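Local coordinates for ComZ (Thermus thermophilus, PDB 6QVI), which is a competence-associated pilin that probably sits at the pilus tip and serves as a DNA receptor during natural transformation, at residues S211-T225 with G236-N250. Sequence-based numbering, arbitrary orientation.
Sequences SLRVQYGKISVGGST and GVFVGRGAQDITGEN
Lys218 lies across Asp245 at about a right angle, its chain bent at both outer torsions (chi3 82°, chi4 75°), which brings NZ to 2.6 Å from Asp245 OD2. NZ meets that oxygen on its anti side, out of the carboxylate plane. Asp245 OD1 accepts the backbone N of Arg241 at 3.0 Å and its NE weakly, so the carboxylate is gripped through both oxygens, and Arg241 reaches on to Asp170. The network sits at the turn between two parallel pairings. Strands 212-214 and 237-239 run 7° apart, with Gly240 N donating to Val214 O at 2.9 Å; strands 218-221 and 246-247 pair in a register shifted by two, Thr247 N reaching Ile219 O at 2.8 Å. Both pairings turn Leu212, Val214, Ile219, Val237, Val239 and Ile246 to a shared apolar interior, where Val239 bridges the two: CG2 lies 4.0 Å from Val214 CB, while CG1, anti to its backbone N, lies 4.0 Å from Ile219 CG2. On the outer face of strands 212-214 and 237-239, Arg213 runs alongside Phe238, Arg213 CG 4.0 Å from Phe238 CD1 at the ring edge, and Arg213 NH1 pairs with Asp269. The parallel pairing of successive coils, with apolar side chains turned inward, is that of the beta-solenoid domain of ComZ. Strand 212-214 lies between strands 160-162 and 237-239, strand 218-221 between 172-176 and 246-247, and 226-227 covers Leu212 and Val221 through Ile227.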
ATOM      1  N   SER A 211      -0.967   9.920   6.699  1.00 89.66           N
ATOM      2  CA  SER A 211       0.074  10.933   6.566  1.00 88.24           C
ATOM      3  C   SER A 211      -0.234  11.708   5.304  1.00 79.94           C
ATOM      4  O   SER A 211      -0.945  11.222   4.421  1.00 81.07           O
ATOM      5  CB  SER A 211       1.495  10.346   6.521  1.00 97.67           C
ATOM      6  OG  SER A 211       1.546   9.183   5.722  1.00105.71           O
ATOM      7  N   LEU A 212       0.320  12.907   5.216  1.00 64.97           N
ATOM      8  CA  LEU A 212       0.232  13.712   4.007  1.00 63.60           C
ATOM      9  C   LEU A 212       1.617  13.852   3.406  1.00 62.82           C
ATOM     10  O   LEU A 212       2.467  14.535   3.970  1.00 69.81           O
ATOM     11  CB  LEU A 212      -0.362  15.085   4.322  1.00 65.55           C
ATOM     12  CG  LEU A 212      -0.589  16.104   3.208  1.00 60.90           C
ATOM     13  CD1 LEU A 212      -1.024  15.415   1.990  1.00 50.11           C
ATOM     14  CD2 LEU A 212      -1.597  17.175   3.614  1.00 55.91           C
ATOM     15  N   ARG A 213       1.833  13.258   2.244  1.00 53.54           N
ATOM     16  CA  ARG A 213       3.114  13.351   1.571  1.00 59.33           C
ATOM     17  C   ARG A 213       2.909  13.966   0.196  1.00 56.84           C
ATOM     18  O   ARG A 213       2.035  13.533  -0.569  1.00 66.07           O
ATOM     19  CB  ARG A 213       3.797  11.985   1.437  1.00 67.18           C
ATOM     20  CG  ARG A 213       4.189  11.326   2.761  1.00 77.00           C
ATOM     21  CD  ARG A 213       5.159  10.149   2.575  1.00 74.05           C
ATOM     22  NE  ARG A 213       4.706   8.975   3.315  1.00 77.37           N
ATOM     23  CZ  ARG A 213       5.401   8.369   4.269  1.00 96.03           C
ATOM     24  NH1 ARG A 213       6.594   8.831   4.613  1.00104.20           N
ATOM     25  NH2 ARG A 213       4.904   7.298   4.880  1.00102.77           N
ATOM     26  N   VAL A 214       3.761  14.896  -0.142  1.00 55.99           N
ATOM     27  CA  VAL A 214       3.715  15.506  -1.417  1.00 52.83           C
ATOM     28  C   VAL A 214       5.123  15.576  -1.877  1.00 51.38           C
ATOM     29  O   VAL A 214       5.872  16.350  -1.386  1.00 51.88           O
ATOM     30  CB  VAL A 214       3.192  16.910  -1.329  1.00 54.45           C
ATOM     31  CG1 VAL A 214       3.492  17.634  -2.602  1.00 55.12           C
ATOM     32  CG2 VAL A 214       1.721  16.891  -1.067  1.00 49.13           C
ATOM     33  N   GLN A 215       5.481  14.761  -2.835  1.00 50.66           N
ATOM     34  CA  GLN A 215       6.827  14.753  -3.309  1.00 54.48           C
ATOM     35  C   GLN A 215       7.278  15.979  -4.037  1.00 64.80           C
ATOM     36  O   GLN A 215       8.386  16.394  -3.857  1.00 76.69           O
ATOM     37  CB  GLN A 215       7.080  13.553  -4.171  1.00 59.05           C
ATOM     38  CG  GLN A 215       8.326  13.722  -4.986  1.00 61.90           C
ATOM     39  CD  GLN A 215       8.668  12.504  -5.781  1.00 72.12           C
ATOM     40  OE1 GLN A 215       7.838  11.655  -6.005  1.00 72.25           O
ATOM     41  NE2 GLN A 215       9.899  12.417  -6.213  1.00 81.08           N
ATOM     42  N   TYR A 216       6.460  16.553  -4.893  1.00 64.18           N
ATOM     43  CA  TYR A 216       6.885  17.749  -5.587  1.00 61.77           C
ATOM     44  C   TYR A 216       5.860  18.829  -5.452  1.00 65.04           C
ATOM     45  O   TYR A 216       4.774  18.679  -5.916  1.00 75.43           O
ATOM     46  CB  TYR A 216       7.071  17.495  -7.071  1.00 65.14           C
ATOM     47  CG  TYR A 216       8.228  16.620  -7.438  1.00 71.66           C
ATOM     48  CD1 TYR A 216       9.511  16.983  -7.161  1.00 71.07           C
ATOM     49  CD2 TYR A 216       8.027  15.443  -8.087  1.00 70.06           C
ATOM     50  CE1 TYR A 216      10.560  16.178  -7.503  1.00 73.60           C
ATOM     51  CE2 TYR A 216       9.067  14.638  -8.427  1.00 72.12           C
ATOM     52  CZ  TYR A 216      10.327  15.009  -8.126  1.00 77.40           C
ATOM     53  OH  TYR A 216      11.356  14.194  -8.472  1.00 79.61           O
ATOM     54  N   GLY A 217       6.215  19.933  -4.826  1.00 62.24           N
ATOM     55  CA  GLY A 217       5.302  21.044  -4.673  1.00 68.06           C
ATOM     56  C   GLY A 217       5.030  21.506  -3.265  1.00 70.98           C
ATOM     57  O   GLY A 217       5.505  20.923  -2.334  1.00 69.13           O
ATOM     58  N   LYS A 218       4.290  22.596  -3.148  1.00 71.69           N
ATOM     59  CA  LYS A 218       3.847  23.178  -1.890  1.00 66.24           C
ATOM     60  C   LYS A 218       2.367  22.857  -1.654  1.00 57.31           C
ATOM     61  O   LYS A 218       1.706  22.243  -2.489  1.00 57.10           O
ATOM     62  CB  LYS A 218       4.102  24.683  -1.887  1.00 66.26           C
ATOM     63  CG  LYS A 218       5.517  25.068  -2.269  1.00 69.13           C
ATOM     64  CD  LYS A 218       5.567  26.493  -2.744  1.00 76.75           C
ATOM     65  CE  LYS A 218       5.629  27.399  -1.561  1.00 91.94           C
ATOM     66  NZ  LYS A 218       7.011  27.330  -0.987  1.00107.94           N
ATOM     67  N   ILE A 219       1.869  23.221  -0.473  1.00 58.23           N
ATOM     68  CA  ILE A 219       0.466  23.076  -0.107  1.00 58.25           C
ATOM     69  C   ILE A 219       0.083  24.249   0.768  1.00 60.82           C
ATOM     70  O   ILE A 219       0.907  24.790   1.518  1.00 61.95           O
ATOM     71  CB  ILE A 219       0.134  21.767   0.639  1.00 56.43           C
ATOM     72  CG1 ILE A 219       0.725  21.771   2.049  1.00 74.14           C
ATOM     73  CG2 ILE A 219       0.593  20.545  -0.135  1.00 54.09           C
ATOM     74  CD1 ILE A 219      -0.041  20.920   3.008  1.00 76.98           C
ATOM     75  N   SER A 220      -1.178  24.661   0.650  1.00 72.69           N
ATOM     76  CA  SER A 220      -1.738  25.741   1.452  1.00 78.03           C
ATOM     77  C   SER A 220      -2.903  25.179   2.246  1.00 79.97           C
ATOM     78  O   SER A 220      -3.647  24.329   1.755  1.00 82.55           O
ATOM     79  CB  SER A 220      -2.200  26.925   0.583  1.00 82.86           C
ATOM     80  OG  SER A 220      -2.335  28.119   1.341  1.00 89.04           O
ATOM     81  N   VAL A 221      -3.060  25.638   3.479  1.00 84.61           N
ATOM     82  CA  VAL A 221      -4.108  25.127   4.345  1.00 87.09           C
ATOM     83  C   VAL A 221      -4.804  26.317   5.004  1.00 95.31           C
ATOM     84  O   VAL A 221      -4.189  27.049   5.797  1.00 93.83           O
ATOM     85  CB  VAL A 221      -3.553  24.144   5.381  1.00 86.06           C
ATOM     86  CG1 VAL A 221      -4.503  24.011   6.550  1.00100.43           C
ATOM     87  CG2 VAL A 221      -3.319  22.801   4.733  1.00 69.76           C
ATOM     88  N   GLY A 222      -6.082  26.517   4.661  1.00100.70           N
ATOM     89  CA  GLY A 222      -6.879  27.604   5.189  1.00 99.25           C
ATOM     90  C   GLY A 222      -7.850  27.139   6.264  1.00 95.38           C
ATOM     91  O   GLY A 222      -7.849  25.980   6.690  1.00 91.89           O
ATOM     92  N   GLY A 223      -8.704  28.070   6.692  1.00 96.63           N
ATOM     93  CA  GLY A 223      -9.547  27.815   7.844  1.00 91.07           C
ATOM     94  C   GLY A 223     -10.537  26.691   7.610  1.00 96.78           C
ATOM     95  O   GLY A 223     -11.060  26.505   6.503  1.00100.79           O
ATOM     96  N   SER A 224     -10.803  25.946   8.690  1.00 99.17           N
ATOM     97  CA  SER A 224     -11.736  24.815   8.843  1.00 97.82           C
ATOM     98  C   SER A 224     -11.255  23.545   8.140  1.00 89.28           C
ATOM     99  O   SER A 224     -11.862  22.479   8.316  1.00 92.28           O
ATOM    100  CB  SER A 224     -13.167  25.146   8.380  1.00 90.39           C
ATOM    101  OG  SER A 224     -13.262  25.180   6.969  1.00 91.72           O
ATOM    102  N   THR A 225     -10.135  23.597   7.437  1.00 85.50           N
ATOM    103  CA  THR A 225      -9.495  22.398   6.925  1.00 84.77           C
ATOM    104  C   THR A 225      -8.985  21.595   8.119  1.00 88.16           C
ATOM    105  O   THR A 225      -8.705  22.147   9.189  1.00 93.37           O
ATOM    106  CB  THR A 225      -8.352  22.789   5.990  1.00 84.29           C
ATOM    107  OG1 THR A 225      -8.905  23.322   4.787  1.00 87.93           O
ATOM    108  CG2 THR A 225      -7.461  21.599   5.630  1.00 83.98           C
ATOM    109  N   GLY A 236       2.472  12.709  10.600  1.00103.77           N
ATOM    110  CA  GLY A 236       3.438  13.374   9.744  1.00100.91           C
ATOM    111  C   GLY A 236       2.864  14.075   8.518  1.00 89.37           C
ATOM    112  O   GLY A 236       1.885  13.639   7.912  1.00 80.58           O
ATOM    113  N   VAL A 237       3.495  15.187   8.163  1.00 89.31           N
ATOM    114  CA  VAL A 237       3.133  15.989   7.001  1.00 78.25           C
ATOM    115  C   VAL A 237       4.458  16.310   6.312  1.00 74.24           C
ATOM    116  O   VAL A 237       5.196  17.200   6.740  1.00 75.87           O
ATOM    117  CB  VAL A 237       2.367  17.261   7.371  1.00 57.50           C
ATOM    118  CG1 VAL A 237       2.108  18.100   6.129  1.00 56.50           C
ATOM    119  CG2 VAL A 237       1.084  16.924   8.122  1.00 58.39           C
ATOM    120  N   PHE A 238       4.814  15.509   5.324  1.00 71.34           N
ATOM    121  CA  PHE A 238       6.077  15.618   4.597  1.00 75.51           C
ATOM    122  C   PHE A 238       5.866  16.170   3.187  1.00 72.10           C
ATOM    123  O   PHE A 238       5.524  15.424   2.261  1.00 70.32           O
ATOM    124  CB  PHE A 238       6.729  14.244   4.590  1.00 74.60           C
ATOM    125  CG  PHE A 238       6.725  13.604   5.934  1.00 79.50           C
ATOM    126  CD1 PHE A 238       5.951  12.486   6.189  1.00 81.40           C
ATOM    127  CD2 PHE A 238       7.471  14.175   6.976  1.00 81.44           C
ATOM    128  CE1 PHE A 238       5.955  11.909   7.451  1.00 85.79           C
ATOM    129  CE2 PHE A 238       7.488  13.609   8.246  1.00 75.20           C
ATOM    130  CZ  PHE A 238       6.730  12.475   8.490  1.00 80.03           C
ATOM    131  N   VAL A 239       6.165  17.459   2.994  1.00 69.81           N
ATOM    132  CA  VAL A 239       5.816  18.133   1.744  1.00 68.98           C
ATOM    133  C   VAL A 239       7.031  18.811   1.138  1.00 54.32           C
ATOM    134  O   VAL A 239       7.637  19.680   1.776  1.00 56.12           O
ATOM    135  CB  VAL A 239       4.693  19.171   1.959  1.00 70.17           C
ATOM    136  CG1 VAL A 239       4.519  20.061   0.718  1.00 63.30           C
ATOM    137  CG2 VAL A 239       3.400  18.481   2.316  1.00 65.09           C
ATOM    138  N   GLY A 240       7.329  18.481  -0.119  1.00 53.48           N
ATOM    139  CA  GLY A 240       8.287  19.228  -0.932  1.00 68.13           C
ATOM    140  C   GLY A 240       9.691  19.319  -0.334  1.00 76.18           C
ATOM    141  O   GLY A 240      10.223  18.371   0.249  1.00 56.21           O
ATOM    142  N   ARG A 241      10.292  20.497  -0.479  1.00 72.75           N
ATOM    143  CA  ARG A 241      11.682  20.757  -0.149  1.00 69.33           C
ATOM    144  C   ARG A 241      11.937  20.988   1.329  1.00 71.81           C
ATOM    145  O   ARG A 241      13.081  21.260   1.694  1.00 89.95           O
ATOM    146  CB  ARG A 241      12.182  21.958  -0.961  1.00 75.95           C
ATOM    147  CG  ARG A 241      12.502  21.543  -2.388  1.00 86.37           C
ATOM    148  CD  ARG A 241      12.618  22.686  -3.351  1.00 95.27           C
ATOM    149  NE  ARG A 241      11.344  23.368  -3.443  1.00103.28           N
ATOM    150  CZ  ARG A 241      11.105  24.433  -4.196  1.00110.39           C
ATOM    151  NH1 ARG A 241      12.058  24.956  -4.979  1.00115.41           N
ATOM    152  NH2 ARG A 241       9.897  24.971  -4.149  1.00108.44           N
ATOM    153  N   GLY A 242      10.951  20.869   2.185  1.00 68.54           N
ATOM    154  CA  GLY A 242      11.131  21.243   3.570  1.00 62.36           C
ATOM    155  C   GLY A 242       9.838  21.742   4.184  1.00 73.33           C
ATOM    156  O   GLY A 242       8.789  21.758   3.556  1.00 77.89           O
ATOM    157  N   ALA A 243       9.939  22.159   5.440  1.00 74.94           N
ATOM    158  CA  ALA A 243       8.783  22.748   6.096  1.00 78.48           C
ATOM    159  C   ALA A 243       8.345  24.071   5.461  1.00 82.76           C
ATOM    160  O   ALA A 243       7.239  24.525   5.718  1.00 85.64           O
ATOM    161  CB  ALA A 243       9.080  22.974   7.577  1.00 76.74           C
ATOM    162  N   GLN A 244       9.215  24.692   4.657  1.00 77.71           N
ATOM    163  CA  GLN A 244       8.904  25.948   3.979  1.00 74.43           C
ATOM    164  C   GLN A 244       7.662  25.785   3.094  1.00 75.65           C
ATOM    165  O   GLN A 244       6.850  26.720   2.964  1.00 71.47           O
ATOM    166  CB  GLN A 244      10.055  26.389   3.102  1.00 76.46           C
ATOM    167  CG  GLN A 244      11.413  26.269   3.703  1.00 85.87           C
ATOM    168  CD  GLN A 244      11.985  24.912   3.437  1.00 95.30           C
ATOM    169  OE1 GLN A 244      12.365  24.170   4.347  1.00110.52           O
ATOM    170  NE2 GLN A 244      12.042  24.566   2.164  1.00100.20           N
ATOM    171  N   ASP A 245       7.508  24.627   2.444  1.00 63.44           N
ATOM    172  CA  ASP A 245       6.456  24.423   1.459  1.00 75.00           C
ATOM    173  C   ASP A 245       5.152  23.938   2.076  1.00 72.47           C
ATOM    174  O   ASP A 245       4.274  23.449   1.359  1.00 71.56           O
ATOM    175  CB  ASP A 245       6.928  23.437   0.379  1.00 77.62           C
ATOM    176  CG  ASP A 245       8.158  23.946  -0.387  1.00 79.36           C
ATOM    177  OD1 ASP A 245       8.888  23.112  -0.974  1.00 76.56           O
ATOM    178  OD2 ASP A 245       8.397  25.174  -0.388  1.00 80.55           O
ATOM    179  N   ILE A 246       5.013  24.079   3.390  1.00 69.80           N
ATOM    180  CA  ILE A 246       3.758  23.864   4.091  1.00 72.36           C
ATOM    181  C   ILE A 246       3.263  25.250   4.492  1.00 78.80           C
ATOM    182  O   ILE A 246       3.676  25.788   5.514  1.00 72.10           O
ATOM    183  CB  ILE A 246       3.948  22.895   5.266  1.00 70.16           C
ATOM    184  CG1 ILE A 246       4.556  21.592   4.737  1.00 70.70           C
ATOM    185  CG2 ILE A 246       2.652  22.608   5.966  1.00 65.07           C
ATOM    186  CD1 ILE A 246       4.846  20.576   5.797  1.00 68.36           C
ATOM    187  N   THR A 247       2.475  25.878   3.621  1.00 92.64           N
ATOM    188  CA  THR A 247       1.902  27.212   3.755  1.00 94.76           C
ATOM    189  C   THR A 247       0.479  27.164   4.325  1.00 93.49           C
ATOM    190  O   THR A 247      -0.241  26.166   4.192  1.00 93.38           O
ATOM    191  CB  THR A 247       1.886  27.870   2.350  1.00105.17           C
ATOM    192  OG1 THR A 247       3.219  28.100   1.872  1.00108.67           O
ATOM    193  CG2 THR A 247       1.055  29.146   2.252  1.00113.13           C
ATOM    194  N   GLY A 248       0.056  28.282   4.901  1.00 90.42           N
ATOM    195  CA  GLY A 248      -1.338  28.498   5.247  1.00 88.44           C
ATOM    196  C   GLY A 248      -1.580  29.126   6.606  1.00 87.26           C
ATOM    197  O   GLY A 248      -0.725  29.121   7.489  1.00 88.69           O
ATOM    198  N   GLU A 249      -2.796  29.658   6.777  1.00 91.45           N
ATOM    199  CA  GLU A 249      -3.238  30.202   8.056  1.00 85.78           C
ATOM    200  C   GLU A 249      -3.231  29.181   9.177  1.00 87.38           C
ATOM    201  O   GLU A 249      -3.211  29.568  10.346  1.00101.27           O
ATOM    202  CB  GLU A 249      -4.652  30.769   7.923  1.00 94.99           C
ATOM    203  CG  GLU A 249      -4.752  32.029   7.078  1.00114.18           C
ATOM    204  CD  GLU A 249      -6.183  32.584   6.988  1.00125.46           C
ATOM    205  OE1 GLU A 249      -6.354  33.654   6.362  1.00130.33           O
ATOM    206  OE2 GLU A 249      -7.132  31.948   7.513  1.00127.10           O
ATOM    207  N   ASN A 250      -3.295  27.894   8.859  1.00 87.68           N
ATOM    208  CA  ASN A 250      -3.620  26.887   9.852  1.00 98.16           C
ATOM    209  C   ASN A 250      -2.446  25.980  10.222  1.00100.19           C
ATOM    210  O   ASN A 250      -2.654  24.983  10.925  1.00 99.48           O
ATOM    211  CB  ASN A 250      -4.763  26.016   9.330  1.00100.35           C
ATOM    212  CG  ASN A 250      -6.063  26.781   9.109  1.00107.64           C
ATOM    213  OD1 ASN A 250      -6.094  28.018   9.042  1.00110.24           O
ATOM    214  ND2 ASN A 250      -7.148  26.035   8.983  1.00111.87           N
TER